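Local atomic coordinates of chitinase A (Cycas revoluta, PDB entry 4MNK), a protein that probably hydrolyses chitin as a family 18, class V plant chitinase, and binds chains of N-acetylglucosamine. Residues P41-R46 with A87-D92; S94-F99 with F131-S136; A141-A146 with K151-L156. All blocks are in the same frame, centred on the assembly; numbering follows the deposited sequence.

Interaction 1 (P41-R46 with A87-D92); sequences PTFEVR and AKLNSD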
# COMPACT_ATOMS: atom_id res chain seq x y z
N PRO A 41 -3.77 -3.14 25.34
CA PRO A 41 -4.23 -4.53 25.38
C PRO A 41 -5.74 -4.75 25.19
O PRO A 41 -6.17 -5.89 25.04
CB PRO A 41 -3.81 -4.98 26.78
CG PRO A 41 -3.95 -3.75 27.60
CD PRO A 41 -3.64 -2.58 26.70
N THR A 42 -6.53 -3.68 25.21
CA THR A 42 -7.98 -3.82 25.07
C THR A 42 -8.38 -4.14 23.64
O THR A 42 -9.42 -4.77 23.40
CB THR A 42 -8.76 -2.56 25.53
OG1 THR A 42 -8.47 -1.46 24.65
CG2 THR A 42 -8.43 -2.19 26.97
N PHE A 43 -7.56 -3.70 22.69
CA PHE A 43 -7.84 -3.83 21.25
C PHE A 43 -9.18 -3.22 20.86
O PHE A 43 -9.87 -3.70 19.96
CB PHE A 43 -7.69 -5.29 20.78
CG PHE A 43 -6.28 -5.79 20.86
CD1 PHE A 43 -5.89 -6.65 21.89
CD2 PHE A 43 -5.33 -5.38 19.93
CE1 PHE A 43 -4.58 -7.10 21.98
CE2 PHE A 43 -4.02 -5.83 20.01
CZ PHE A 43 -3.64 -6.69 21.03
N GLU A 44 -9.52 -2.14 21.56
CA GLU A 44 -10.59 -1.25 21.14
C GLU A 44 -9.98 -0.31 20.11
O GLU A 44 -9.38 0.71 20.45
CB GLU A 44 -11.18 -0.49 22.34
CG GLU A 44 -11.65 -1.38 23.50
CD GLU A 44 -12.89 -2.21 23.18
OE1 GLU A 44 -13.68 -1.81 22.30
OE2 GLU A 44 -13.07 -3.26 23.83
N VAL A 45 -10.11 -0.71 18.85
CA VAL A 45 -9.48 -0.02 17.72
C VAL A 45 -9.95 1.44 17.66
O VAL A 45 -11.12 1.73 17.89
CB VAL A 45 -9.76 -0.77 16.40
CG1 VAL A 45 -9.18 -0.03 15.20
CG2 VAL A 45 -9.17 -2.16 16.47
N ARG A 46 -9.01 2.34 17.36
CA ARG A 46 -9.28 3.77 17.38
C ARG A 46 -8.28 4.51 16.49
O ARG A 46 -7.20 4.00 16.21
CB ARG A 46 -9.16 4.30 18.81
CG ARG A 46 -7.77 4.15 19.41
CD ARG A 46 -7.69 4.63 20.84
NE ARG A 46 -6.31 4.68 21.29
CZ ARG A 46 -5.93 4.98 22.53
NH1 ARG A 46 -4.64 5.01 22.84
NH2 ARG A 46 -6.84 5.25 23.46
N ALA A 87 0.03 -10.04 16.41
CA ALA A 87 0.40 -11.37 16.89
C ALA A 87 -0.20 -11.65 18.27
O ALA A 87 -0.70 -12.75 18.52
CB ALA A 87 1.91 -11.55 16.90
N LYS A 88 -0.17 -10.66 19.15
CA LYS A 88 -0.79 -10.79 20.48
C LYS A 88 -2.30 -10.91 20.36
O LYS A 88 -2.92 -11.79 20.98
CB LYS A 88 -0.44 -9.59 21.37
CG LYS A 88 0.98 -9.61 21.91
CD LYS A 88 1.24 -8.48 22.90
CE LYS A 88 1.40 -7.14 22.19
NZ LYS A 88 1.72 -6.04 23.14
N LEU A 89 -2.90 -10.03 19.56
CA LEU A 89 -4.33 -10.01 19.32
C LEU A 89 -4.86 -11.35 18.81
O LEU A 89 -5.82 -11.90 19.36
CB LEU A 89 -4.67 -8.92 18.30
CG LEU A 89 -6.05 -8.95 17.64
CD1 LEU A 89 -7.15 -8.72 18.65
CD2 LEU A 89 -6.10 -7.91 16.54
N ASN A 90 -4.23 -11.87 17.76
CA ASN A 90 -4.81 -12.97 17.01
C ASN A 90 -4.82 -14.30 17.77
O ASN A 90 -5.58 -15.21 17.43
CB ASN A 90 -4.14 -13.11 15.64
CG ASN A 90 -4.37 -11.89 14.75
OD1 ASN A 90 -5.29 -11.11 14.98
ND2 ASN A 90 -3.54 -11.74 13.73
N SER A 91 -3.99 -14.40 18.81
CA SER A 91 -3.91 -15.60 19.64
C SER A 91 -4.96 -15.63 20.76
O SER A 91 -5.11 -16.65 21.44
CB SER A 91 -2.50 -15.73 20.22
OG SER A 91 -2.32 -16.96 20.90
N ASP A 92 -5.67 -14.52 20.93
CA ASP A 92 -6.59 -14.33 22.06
C ASP A 92 -8.01 -14.14 21.53
O ASP A 92 -8.35 -13.08 21.00
CB ASP A 92 -6.11 -13.10 22.85
CG ASP A 92 -6.91 -12.83 24.12
OD1 ASP A 92 -6.32 -12.23 25.05
OD2 ASP A 92 -8.11 -13.18 24.21
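One face of the Phe-43 ring is laid against Leu-89, and at the ring's edge, near its plane, stands CB of Lys-88. Leu-89 CB makes a CH-pi contact, 3.8 Å from the centroid of the Phe-43 ring and 3.6 Å from its CE2, 20° off the ring normal and shifted toward the CE2 and CZ side. Across the ring, the same leucine reaches the root of the aromatic group with its CD1, which comes within 3.8 Å of Phe-43 CG. Leu-89 can span the face in this way because its CG is anti to the backbone N (chi1 165°), which carries CD1 along the ring from CB. Lys-88 adds a looser touch, its CB 4.3 Å from Phe-43 CZ. Apolar carbon contact thus joins the two segments, while the polar backbone of the loop finds its partners elsewhere: Arg-98 of helix 93-110 donates to the carbonyl oxygens of Pro-41 and Thr-42, and Ser-102 OG bonds to Val-45 N. In the fold, Phe-43 pins the loop that follows strand 30-36 to Leu-89 on helix 80-90, and Leu-89 also touches Phe-99 of helix 93-110.

Interaction 2 (S94-F99 with F131-S136); sequences SARQRF and FVKLVS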
# COMPACT_ATOMS: atom_id res chain seq x y z
N SER A 94 -10.92 -13.64 22.94
CA SER A 94 -11.64 -12.51 23.51
C SER A 94 -11.17 -11.19 22.91
O SER A 94 -11.98 -10.32 22.60
CB SER A 94 -11.50 -12.49 25.04
OG SER A 94 -12.09 -13.65 25.62
N ALA A 95 -9.85 -11.05 22.74
CA ALA A 95 -9.28 -9.87 22.11
C ALA A 95 -9.75 -9.72 20.66
O ALA A 95 -10.08 -8.61 20.23
CB ALA A 95 -7.75 -9.91 22.18
N ARG A 96 -9.80 -10.82 19.92
CA ARG A 96 -10.29 -10.80 18.54
C ARG A 96 -11.72 -10.29 18.47
O ARG A 96 -12.07 -9.52 17.58
CB ARG A 96 -10.19 -12.18 17.88
CG ARG A 96 -8.76 -12.69 17.69
CD ARG A 96 -8.68 -13.80 16.64
NE ARG A 96 -9.65 -14.87 16.90
CZ ARG A 96 -9.39 -15.98 17.59
NH1 ARG A 96 -8.18 -16.19 18.11
NH2 ARG A 96 -10.34 -16.88 17.77
N GLN A 97 -12.55 -10.72 19.43
CA GLN A 97 -13.94 -10.27 19.50
C GLN A 97 -14.03 -8.75 19.71
O GLN A 97 -14.82 -8.07 19.05
CB GLN A 97 -14.69 -11.02 20.60
CG GLN A 97 -16.21 -10.90 20.56
CD GLN A 97 -16.92 -11.94 21.42
OE1 GLN A 97 -16.29 -12.69 22.17
NE2 GLN A 97 -18.24 -11.99 21.31
N ARG A 98 -13.21 -8.23 20.63
CA ARG A 98 -13.17 -6.80 20.91
C ARG A 98 -12.69 -6.01 19.69
O ARG A 98 -13.25 -4.95 19.37
CB ARG A 98 -12.30 -6.49 22.13
CG ARG A 98 -12.81 -7.12 23.43
CD ARG A 98 -12.14 -6.53 24.66
NE ARG A 98 -10.69 -6.74 24.67
CZ ARG A 98 -10.07 -7.83 25.13
NH1 ARG A 98 -10.77 -8.84 25.61
NH2 ARG A 98 -8.75 -7.90 25.09
N PHE A 99 -11.68 -6.53 19.00
CA PHE A 99 -11.14 -5.92 17.79
C PHE A 99 -12.20 -5.85 16.69
O PHE A 99 -12.38 -4.81 16.06
CB PHE A 99 -9.92 -6.71 17.29
CG PHE A 99 -9.36 -6.20 15.98
CD1 PHE A 99 -8.26 -5.34 15.97
CD2 PHE A 99 -9.90 -6.60 14.76
CE1 PHE A 99 -7.73 -4.88 14.76
CE2 PHE A 99 -9.37 -6.14 13.55
CZ PHE A 99 -8.29 -5.28 13.56
N PHE A 131 -4.32 -15.33 12.16
CA PHE A 131 -4.83 -14.24 11.32
C PHE A 131 -6.08 -14.70 10.57
O PHE A 131 -7.04 -13.95 10.44
CB PHE A 131 -3.74 -13.76 10.36
CG PHE A 131 -4.07 -12.48 9.62
CD1 PHE A 131 -3.74 -12.35 8.28
CD2 PHE A 131 -4.68 -11.40 10.27
CE1 PHE A 131 -4.01 -11.17 7.58
CE2 PHE A 131 -4.96 -10.22 9.58
CZ PHE A 131 -4.62 -10.10 8.23
N VAL A 132 -6.06 -15.95 10.09
CA VAL A 132 -7.24 -16.58 9.48
C VAL A 132 -8.45 -16.51 10.42
O VAL A 132 -9.55 -16.19 9.98
CB VAL A 132 -6.93 -18.04 9.04
CG1 VAL A 132 -8.20 -18.87 8.87
CG2 VAL A 132 -6.10 -18.05 7.76
N LYS A 133 -8.24 -16.81 11.70
CA LYS A 133 -9.31 -16.73 12.70
C LYS A 133 -9.88 -15.32 12.79
O LYS A 133 -11.09 -15.13 12.73
CB LYS A 133 -8.83 -17.20 14.07
CG LYS A 133 -8.40 -18.66 14.15
CD LYS A 133 -7.88 -19.00 15.54
CE LYS A 133 -7.14 -20.33 15.55
NZ LYS A 133 -6.60 -20.64 16.90
N LEU A 134 -8.99 -14.33 12.91
CA LEU A 134 -9.42 -12.93 12.99
C LEU A 134 -10.24 -12.51 11.77
O LEU A 134 -11.33 -11.95 11.91
CB LEU A 134 -8.21 -11.99 13.14
CG LEU A 134 -8.56 -10.50 13.31
CD1 LEU A 134 -8.96 -10.20 14.75
CD2 LEU A 134 -7.40 -9.62 12.87
N VAL A 135 -9.71 -12.78 10.58
CA VAL A 135 -10.34 -12.34 9.35
C VAL A 135 -11.67 -13.05 9.10
O VAL A 135 -12.64 -12.42 8.66
CB VAL A 135 -9.38 -12.47 8.14
CG1 VAL A 135 -10.08 -12.14 6.83
CG2 VAL A 135 -8.17 -11.56 8.32
N SER A 136 -11.74 -14.34 9.42
CA SER A 136 -13.00 -15.08 9.27
C SER A 136 -14.08 -14.48 10.17
O SER A 136 -15.22 -14.29 9.74
CB SER A 136 -12.80 -16.56 9.58
OG SER A 136 -13.99 -17.29 9.36
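Two neighbouring helices on the outside of the barrel, 93-110 and 125-149, meet here through Arg-96 and Phe-99 on one and Lys-133 and Leu-134 on the other. The short segments run in broadly the same direction, their axes inclined by 38° and 10.1 Å apart at closest approach. Arg-96 stretches across the gap with its aliphatic part: CG packs 3.9 Å from Leu-134 CD1, and CD lies over the backbone of the opposite helix, 3.8 Å from Leu-134 N. A bend at chi3 (-51°) then turns the guanidinium so that one face rests on Lys-133, whose CB stands 3.7 Å above the centre of that plane.

In the TIM-barrel fold of family 18 these helices flank strand 114-119, and Phe-99 packs against Leu-117 of that strand. Phe-99 also crosses Leu-134 at about a right angle, with Phe-99 CD2 3.7 Å from Leu-134 CD1. The leucine CD2 approaches the same ring at CE2, 4.1 Å away, so both methyls take part. The charged end of Arg-96 is engaged beyond the two segments, NE in a salt bridge with Glu-137 and NH1 in a hydrogen bond to Asn-90 O. Lys-133, extended beyond CG, carries its ammonium away, leaving NZ 4.9 Å from Arg-96 NH1; the nearby Glu-137 probably offsets some of this like charge.

Interaction 3 (A141-A146 with K151-L156); sequences AIREEA and KPRLLL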
# COMPACT_ATOMS: atom_id res chain seq x y z
N ALA A 141 -18.87 -10.82 11.03
CA ALA A 141 -19.42 -9.69 11.77
C ALA A 141 -19.81 -8.53 10.83
O ALA A 141 -20.78 -7.83 11.08
CB ALA A 141 -18.47 -9.22 12.84
N ILE A 142 -19.04 -8.36 9.76
CA ILE A 142 -19.36 -7.36 8.73
C ILE A 142 -20.70 -7.68 8.06
O ILE A 142 -21.55 -6.79 7.89
CB ILE A 142 -18.21 -7.22 7.70
CG1 ILE A 142 -17.08 -6.37 8.30
CG2 ILE A 142 -18.70 -6.62 6.39
CD1 ILE A 142 -15.80 -6.35 7.48
N ARG A 143 -20.91 -8.95 7.72
CA ARG A 143 -22.18 -9.39 7.15
C ARG A 143 -23.34 -9.24 8.13
O ARG A 143 -24.44 -8.83 7.74
CB ARG A 143 -22.06 -10.81 6.61
CG ARG A 143 -21.34 -10.86 5.28
CD ARG A 143 -21.06 -12.28 4.80
NE ARG A 143 -20.39 -12.26 3.50
CZ ARG A 143 -21.01 -12.19 2.33
NH1 ARG A 143 -20.31 -12.19 1.20
NH2 ARG A 143 -22.34 -12.13 2.26
N GLU A 144 -23.09 -9.54 9.40
CA GLU A 144 -24.11 -9.40 10.45
C GLU A 144 -24.51 -7.94 10.68
O GLU A 144 -25.69 -7.64 10.85
CB GLU A 144 -23.63 -10.06 11.75
CG GLU A 144 -24.58 -9.93 12.96
CD GLU A 144 -25.93 -10.61 12.77
OE1 GLU A 144 -26.06 -11.48 11.88
OE2 GLU A 144 -26.86 -10.28 13.53
N GLU A 145 -23.53 -7.04 10.67
CA GLU A 145 -23.79 -5.61 10.85
C GLU A 145 -24.63 -5.05 9.71
O GLU A 145 -25.49 -4.20 9.93
CB GLU A 145 -22.48 -4.83 11.01
CG GLU A 145 -22.66 -3.38 11.45
CD GLU A 145 -22.80 -2.40 10.29
OE1 GLU A 145 -22.60 -2.80 9.12
OE2 GLU A 145 -23.11 -1.22 10.55
N ALA A 146 -24.37 -5.52 8.49
CA ALA A 146 -25.16 -5.15 7.32
C ALA A 146 -26.62 -5.57 7.48
O ALA A 146 -27.53 -4.83 7.10
CB ALA A 146 -24.57 -5.75 6.07
N LYS A 151 -27.74 -1.35 6.09
CA LYS A 151 -26.79 -0.69 5.19
C LYS A 151 -26.00 -1.71 4.38
O LYS A 151 -25.85 -2.86 4.81
CB LYS A 151 -25.83 0.19 6.00
CG LYS A 151 -26.50 1.30 6.81
CD LYS A 151 -25.50 2.00 7.71
CE LYS A 151 -26.18 2.98 8.64
NZ LYS A 151 -25.22 3.62 9.57
N PRO A 152 -25.47 -1.30 3.20
CA PRO A 152 -24.56 -2.18 2.47
C PRO A 152 -23.38 -2.55 3.36
O PRO A 152 -22.90 -1.72 4.13
CB PRO A 152 -24.08 -1.30 1.31
CG PRO A 152 -25.14 -0.29 1.13
CD PRO A 152 -25.73 -0.04 2.48
N ARG A 153 -22.92 -3.80 3.26
CA ARG A 153 -21.82 -4.24 4.11
C ARG A 153 -20.57 -3.40 3.88
O ARG A 153 -20.31 -2.93 2.77
CB ARG A 153 -21.54 -5.74 3.98
CG ARG A 153 -20.80 -6.18 2.73
CD ARG A 153 -20.38 -7.64 2.85
NE ARG A 153 -19.75 -8.14 1.63
CZ ARG A 153 -20.39 -8.74 0.63
NH1 ARG A 153 -21.71 -8.93 0.69
NH2 ARG A 153 -19.72 -9.15 -0.44
N LEU A 154 -19.82 -3.20 4.95
CA LEU A 154 -18.52 -2.57 4.86
C LEU A 154 -17.64 -3.36 3.91
O LEU A 154 -17.68 -4.59 3.89
CB LEU A 154 -17.86 -2.52 6.24
CG LEU A 154 -18.45 -1.53 7.25
CD1 LEU A 154 -17.93 -1.83 8.64
CD2 LEU A 154 -18.14 -0.09 6.85
N LEU A 155 -16.85 -2.65 3.11
CA LEU A 155 -15.80 -3.28 2.33
C LEU A 155 -14.72 -3.78 3.28
O LEU A 155 -14.54 -3.24 4.37
CB LEU A 155 -15.20 -2.30 1.32
CG LEU A 155 -16.14 -1.69 0.27
CD1 LEU A 155 -15.43 -0.57 -0.47
CD2 LEU A 155 -16.65 -2.74 -0.72
N LEU A 156 -14.03 -4.84 2.88
CA LEU A 156 -12.92 -5.37 3.64
C LEU A 156 -11.77 -5.69 2.71
O LEU A 156 -11.92 -6.48 1.78
CB LEU A 156 -13.33 -6.61 4.44
CG LEU A 156 -12.23 -7.23 5.31
CD1 LEU A 156 -11.77 -6.27 6.40
CD2 LEU A 156 -12.68 -8.56 5.89
O HOH W 1 -20.94 -4.20 7.45
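Arg-153 runs back over the helix from which its own chain has just turned, meeting Ala-146, Ile-142 and Arg-143 in turn. CB sits between two helix residues, 3.7 Å from Ala-146 CB and 3.8 Å from Ile-142 CG2. The contact belongs to a beta-alpha-beta unit of the TIM barrel, in which strand 114-119, helix 125-149 and strand 155-161 follow one another; segment 151-156 is the return from the helix into the second strand. CG of Arg-153 lies between the backbone N and the carbonyl carbon (chi1 76°), and from there the chain is extended to NE, which brings CD to 4.0 Å from Ile-142 CG2 and 4.1 Å from Arg-143 CG. NE comes next, 4.1 Å from Arg-143 NH1. At the end, the guanidinium lies beside and partly over that of Arg-143, the planes 30° apart and the two side chains pointing the same way. Arg-143 NH1 lies over one face of the Arg-153 group, toward its rim, 3.5 Å from Arg-153 CZ. This places like charges close together on exposed side chains, where solvent would be expected to screen them.

Deeper in, Ile-142 divides its branches between loop and strand. CG2 touches Leu-154 O at 3.4 Å, whereas CD1 reaches Leu-156 CB at the start of the strand. Nearer the helix end, Ala-146 CB packs on the carbonyl oxygen of Lys-151. Glu-145 is held from outside by a salt bridge to Arg-108 of helix 93-110, which also donates to Pro-152 O. A water also bridges the segments: it accepts from Leu-154 N at 2.9 Å and donates both to Ile-142 O and to Glu-145 OE1.

How the interactions relate
Interactions 1 and 2 are largely buried and adjoin directly, their centres about 8 Å apart: helices 80-90 and 93-110 follow one another in the chain, and arginines of segment 94-99 bond to backbone oxygens in both segments of interaction 1. Interaction 3 is only partly buried and touches neither of the others, yet it shares helix 125-149 with interaction 2. Chemistry follows place. Interaction 1 is an aromatic-aliphatic contact fixing a loop, and interaction 2 mixes leucine and phenylalanine packing with an arginine set between helices. Interaction 3, where a helix returns to its strand, combines an aliphatic inner side with two arginines side by side on the outside and a bridging water.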